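PDB 5Z69: DNA replication and repair protein RecF from Caldanaerobacter subterraneus subsp. tengcongensis, which binds ATP and probably single-stranded DNA, serving DNA replication, recombinational repair and the SOS response as a P-loop ATPase of the RecF/RecN/SMC type. Local coordinates for residues D16-L21 with L47-L52. Sequence-based numbering, arbitrary orientation.
Sequences DNFRNL and LEAIRL. With AGS (phosphothiophosphoric acid-adenylate ester), chain C.
R19, in the loop between strands 9-16 and 24-27, and E48 meet in a side-on salt bridge, their guanidinium and carboxylate planes only 11° apart. R19 NE gives its hydrogen to E48 OE2 at 2.7 Å, and R19 NH2 reaches E48 OE1 at 2.8 Å in a nearly straight bond; both oxygens use their syn lone pairs. A fully extended E48 chain (chi1 -179°) carries the carboxylate from helix 43-55 out to R19. S58 OG also bonds to OE1, and R60 makes a second salt bridge with OE2, so the buried carboxylate is well satisfied.

Arginine suits its place because another edge of the same flat group faces the nucleotide: R19 NH1 donates to N7 of the ATP analogue's adenine at 3.2 Å. With an alanine here, N7 would probably lose this donor and the buried E48 one of its two arginine partners, keeping R60.

F18, next to R19 in the chain, makes the apolar part of the contact. A49 CB lies over one face, 3.9 Å from the F18 ring centroid in a CH-pi contact, where a small residue lets the ring come close. L52 CD2 comes obliquely to F18 CE1 at 4.3 Å.

A type II' turn from F18 to L21 is closed by L21 N to F18 O. Held by E48, on the helix that begins in the predicted P-loop, and with S62 OG as a further partner of NH2, R19 probably offers the adenine a preoriented donor.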
ATOM      1  N   ASP A  16      33.695  15.780  24.972  1.00 25.71           N
ATOM      2  CA  ASP A  16      34.360  15.157  26.107  1.00 28.78           C
ATOM      3  C   ASP A  16      33.913  13.687  26.218  1.00 29.81           C
ATOM      4  O   ASP A  16      32.739  13.417  26.426  1.00 23.09           O
ATOM      5  CB  ASP A  16      34.035  15.950  27.383  1.00 25.80           C
ATOM      6  CG  ASP A  16      34.747  15.414  28.622  1.00 39.74           C
ATOM      7  OD1 ASP A  16      35.679  14.584  28.476  1.00 31.02           O
ATOM      8  OD2 ASP A  16      34.361  15.841  29.739  1.00 28.78           O
ATOM      9  N   ASN A  17      34.850  12.751  26.078  1.00 28.20           N
ATOM     10  CA  ASN A  17      34.536  11.306  26.054  1.00 24.51           C
ATOM     11  C   ASN A  17      33.501  10.930  25.002  1.00 25.89           C
ATOM     12  O   ASN A  17      32.715   9.987  25.195  1.00 28.50           O
ATOM     13  CB  ASN A  17      34.039  10.814  27.413  1.00 31.26           C
ATOM     14  CG  ASN A  17      35.105  10.886  28.491  1.00 37.73           C
ATOM     15  OD1 ASN A  17      36.297  10.782  28.210  1.00 32.19           O
ATOM     16  ND2 ASN A  17      34.676  11.066  29.729  1.00 30.66           N
ATOM     17  N   PHE A  18      33.469  11.666  23.898  1.00 26.44           N
ATOM     18  CA  PHE A  18      32.518  11.322  22.864  1.00 24.04           C
ATOM     19  C   PHE A  18      33.185  10.387  21.858  1.00 26.56           C
ATOM     20  O   PHE A  18      34.151  10.774  21.214  1.00 26.25           O
ATOM     21  CB  PHE A  18      31.962  12.570  22.164  1.00 24.91           C
ATOM     22  CG  PHE A  18      30.817  12.262  21.238  1.00 27.31           C
ATOM     23  CD1 PHE A  18      29.508  12.277  21.703  1.00 25.47           C
ATOM     24  CD2 PHE A  18      31.049  11.913  19.918  1.00 23.67           C
ATOM     25  CE1 PHE A  18      28.445  11.991  20.859  1.00 27.14           C
ATOM     26  CE2 PHE A  18      29.979  11.612  19.056  1.00 25.01           C
ATOM     27  CZ  PHE A  18      28.677  11.651  19.535  1.00 24.09           C
ATOM     28  N   ARG A  19      32.675   9.157  21.751  1.00 31.64           N
ATOM     29  CA  ARG A  19      33.245   8.153  20.849  1.00 37.39           C
ATOM     30  C   ARG A  19      34.779   8.058  21.017  1.00 25.73           C
ATOM     31  O   ARG A  19      35.275   7.987  22.135  1.00 38.59           O
ATOM     32  CB  ARG A  19      32.882   8.476  19.392  1.00 40.80           C
ATOM     33  CG  ARG A  19      31.385   8.370  19.051  1.00 40.64           C
ATOM     34  CD  ARG A  19      30.923   6.914  18.826  1.00 33.40           C
ATOM     35  NE  ARG A  19      29.643   6.876  18.130  1.00 28.58           N
ATOM     36  CZ  ARG A  19      29.007   5.755  17.771  1.00 35.62           C
ATOM     37  NH1 ARG A  19      29.508   4.559  18.048  1.00 27.48           N
ATOM     38  NH2 ARG A  19      27.856   5.827  17.137  1.00 28.27           N
ATOM     39  N   ASN A  20      35.519   8.097  19.912  1.00 29.85           N
ATOM     40  CA  ASN A  20      36.968   8.074  19.927  1.00 30.51           C
ATOM     41  C   ASN A  20      37.543   9.490  19.925  1.00 33.61           C
ATOM     42  O   ASN A  20      38.757   9.659  19.826  1.00 39.63           O
ATOM     43  CB  ASN A  20      37.504   7.293  18.709  1.00 32.61           C
ATOM     44  CG  ASN A  20      37.505   8.125  17.425  1.00 43.46           C
ATOM     45  OD1 ASN A  20      36.559   8.876  17.147  1.00 39.47           O
ATOM     46  ND2 ASN A  20      38.580   8.016  16.654  1.00 39.12           N
ATOM     47  N   LEU A  21      36.709  10.524  19.978  1.00 32.63           N
ATOM     48  CA  LEU A  21      37.243  11.904  19.884  1.00 33.71           C
ATOM     49  C   LEU A  21      37.972  12.286  21.177  1.00 27.80           C
ATOM     50  O   LEU A  21      37.462  11.966  22.275  1.00 27.73           O
ATOM     51  CB  LEU A  21      36.088  12.880  19.582  1.00 36.81           C
ATOM     52  CG  LEU A  21      35.658  13.161  18.138  1.00 43.01           C
ATOM     53  CD1 LEU A  21      35.478  11.901  17.516  1.00 30.07           C
ATOM     54  CD2 LEU A  21      34.324  13.877  18.074  1.00 31.65           C
ATOM     55  N   LEU A  47      30.573  14.617  13.159  1.00 28.80           N
ATOM     56  CA  LEU A  47      29.263  14.960  12.602  1.00 24.72           C
ATOM     57  C   LEU A  47      28.135  14.442  13.482  1.00 23.33           C
ATOM     58  O   LEU A  47      27.122  15.133  13.695  1.00 26.06           O
ATOM     59  CB  LEU A  47      29.120  14.398  11.186  1.00 28.38           C
ATOM     60  CG  LEU A  47      29.343  15.404  10.047  1.00 35.78           C
ATOM     61  CD1 LEU A  47      30.580  16.222  10.296  1.00 38.22           C
ATOM     62  CD2 LEU A  47      29.452  14.723   8.716  1.00 42.91           C
ATOM     63  N   GLU A  48      28.319  13.241  14.027  1.00 22.90           N
ATOM     64  CA  GLU A  48      27.340  12.682  14.940  1.00 23.27           C
ATOM     65  C   GLU A  48      27.212  13.566  16.188  1.00 26.21           C
ATOM     66  O   GLU A  48      26.118  13.771  16.702  1.00 27.84           O
ATOM     67  CB  GLU A  48      27.727  11.251  15.330  1.00 28.64           C
ATOM     68  CG  GLU A  48      26.751  10.531  16.269  1.00 25.85           C
ATOM     69  CD  GLU A  48      27.194   9.081  16.560  1.00 34.29           C
ATOM     70  OE1 GLU A  48      26.390   8.140  16.363  1.00 35.31           O
ATOM     71  OE2 GLU A  48      28.349   8.888  16.974  1.00 32.54           O
ATOM     72  N   ALA A  49      28.331  14.089  16.673  1.00 23.73           N
ATOM     73  CA  ALA A  49      28.297  14.991  17.823  1.00 28.37           C
ATOM     74  C   ALA A  49      27.573  16.296  17.472  1.00 31.47           C
ATOM     75  O   ALA A  49      26.790  16.819  18.261  1.00 22.56           O
ATOM     76  CB  ALA A  49      29.716  15.273  18.322  1.00 25.35           C
ATOM     77  N   ILE A  50      27.826  16.823  16.283  1.00 25.87           N
ATOM     78  CA  ILE A  50      27.146  18.044  15.863  1.00 32.13           C
ATOM     79  C   ILE A  50      25.648  17.814  15.670  1.00 27.76           C
ATOM     80  O   ILE A  50      24.838  18.598  16.150  1.00 22.63           O
ATOM     81  CB  ILE A  50      27.755  18.602  14.580  1.00 34.62           C
ATOM     82  CG1 ILE A  50      29.205  18.976  14.856  1.00 26.65           C
ATOM     83  CG2 ILE A  50      26.961  19.822  14.110  1.00 27.73           C
ATOM     84  CD1 ILE A  50      30.063  19.098  13.624  1.00 33.58           C
ATOM     85  N   ARG A  51      25.276  16.723  14.998  1.00 20.23           N
ATOM     86  CA  ARG A  51      23.866  16.401  14.759  1.00 25.77           C
ATOM     87  C   ARG A  51      23.099  16.093  16.050  1.00 28.36           C
ATOM     88  O   ARG A  51      21.882  16.312  16.140  1.00 22.18           O
ATOM     89  CB  ARG A  51      23.777  15.221  13.791  1.00 27.15           C
ATOM     90  CG  ARG A  51      22.366  14.750  13.470  1.00 33.00           C
ATOM     91  CD  ARG A  51      21.550  15.774  12.705  1.00 32.46           C
ATOM     92  NE  ARG A  51      20.304  15.171  12.227  1.00 34.60           N
ATOM     93  CZ  ARG A  51      19.249  15.835  11.764  1.00 35.58           C
ATOM     94  NH1 ARG A  51      19.261  17.163  11.684  1.00 32.59           N
ATOM     95  NH2 ARG A  51      18.170  15.159  11.375  1.00 34.51           N
ATOM     96  N   LEU A  52      23.814  15.595  17.056  1.00 26.50           N
ATOM     97  CA  LEU A  52      23.239  15.364  18.383  1.00 30.18           C
ATOM     98  C   LEU A  52      22.601  16.624  18.989  1.00 20.66           C
ATOM     99  O   LEU A  52      21.564  16.558  19.668  1.00 24.56           O
ATOM    100  CB  LEU A  52      24.330  14.831  19.327  1.00 26.39           C
ATOM    101  CG  LEU A  52      23.976  14.663  20.811  1.00 25.79           C
ATOM    102  CD1 LEU A  52      23.193  13.349  20.977  1.00 32.01           C
ATOM    103  CD2 LEU A  52      25.241  14.675  21.691  1.00 20.39           C
TER
HETATM  104  PG  AGS C 401      33.236   8.136   8.071  1.00103.17           P
HETATM  105  S1G AGS C 401      33.223   9.827   7.092  1.00 90.99           S
HETATM  106  O2G AGS C 401      34.044   7.073   7.252  1.00 75.11           O
HETATM  107  O3G AGS C 401      31.752   7.660   8.158  1.00 72.41           O
HETATM  108  PB  AGS C 401      35.259   7.717  10.001  1.00 56.28           P
HETATM  109  O1B AGS C 401      36.261   8.774  10.331  1.00 58.29           O
HETATM  110  O2B AGS C 401      35.763   6.789   8.883  1.00 61.66           O
HETATM  111  O3B AGS C 401      33.849   8.336   9.518  1.00 47.47           O
HETATM  112  PA  AGS C 401      34.256   7.180  12.575  1.00 48.19           P
HETATM  113  O1A AGS C 401      34.205   8.710  12.682  1.00 52.33           O
HETATM  114  O2A AGS C 401      32.961   6.430  12.517  1.00 35.65           O
HETATM  115  O3A AGS C 401      35.096   6.779  11.277  1.00 86.42           O
HETATM  116  O5' AGS C 401      35.135   6.602  13.715  1.00 69.04           O
HETATM  117  C5' AGS C 401      34.687   5.480  14.423  1.00 66.83           C
HETATM  118  C4' AGS C 401      35.916   4.953  15.098  1.00 65.87           C
HETATM  119  O4' AGS C 401      35.812   5.195  16.519  1.00 50.36           O
HETATM  120  C3' AGS C 401      36.115   3.451  14.930  1.00 65.90           C
HETATM  121  O3' AGS C 401      37.501   3.135  14.858  1.00 62.49           O
HETATM  122  C2' AGS C 401      35.398   2.883  16.158  1.00 69.72           C
HETATM  123  O2' AGS C 401      35.948   1.640  16.583  1.00 69.67           O
HETATM  124  C1' AGS C 401      35.658   3.970  17.208  1.00 64.71           C
HETATM  125  N9  AGS C 401      34.590   4.113  18.183  1.00 57.69           N
HETATM  126  C8  AGS C 401      33.236   4.007  17.968  1.00 54.04           C
HETATM  127  N7  AGS C 401      32.512   4.155  19.048  1.00 56.32           N
HETATM  128  C5  AGS C 401      33.444   4.379  20.046  1.00 57.94           C
HETATM  129  C6  AGS C 401      33.327   4.610  21.431  1.00 60.82           C
HETATM  130  N6  AGS C 401      32.154   4.672  22.069  1.00 61.07           N
HETATM  131  N1  AGS C 401      34.462   4.771  22.146  1.00 66.86           N
HETATM  132  C2  AGS C 401      35.636   4.715  21.507  1.00 62.25           C
HETATM  133  N3  AGS C 401      35.875   4.504  20.211  1.00 58.73           N
HETATM  134  C4  AGS C 401      34.730   4.347  19.534  1.00 57.09           C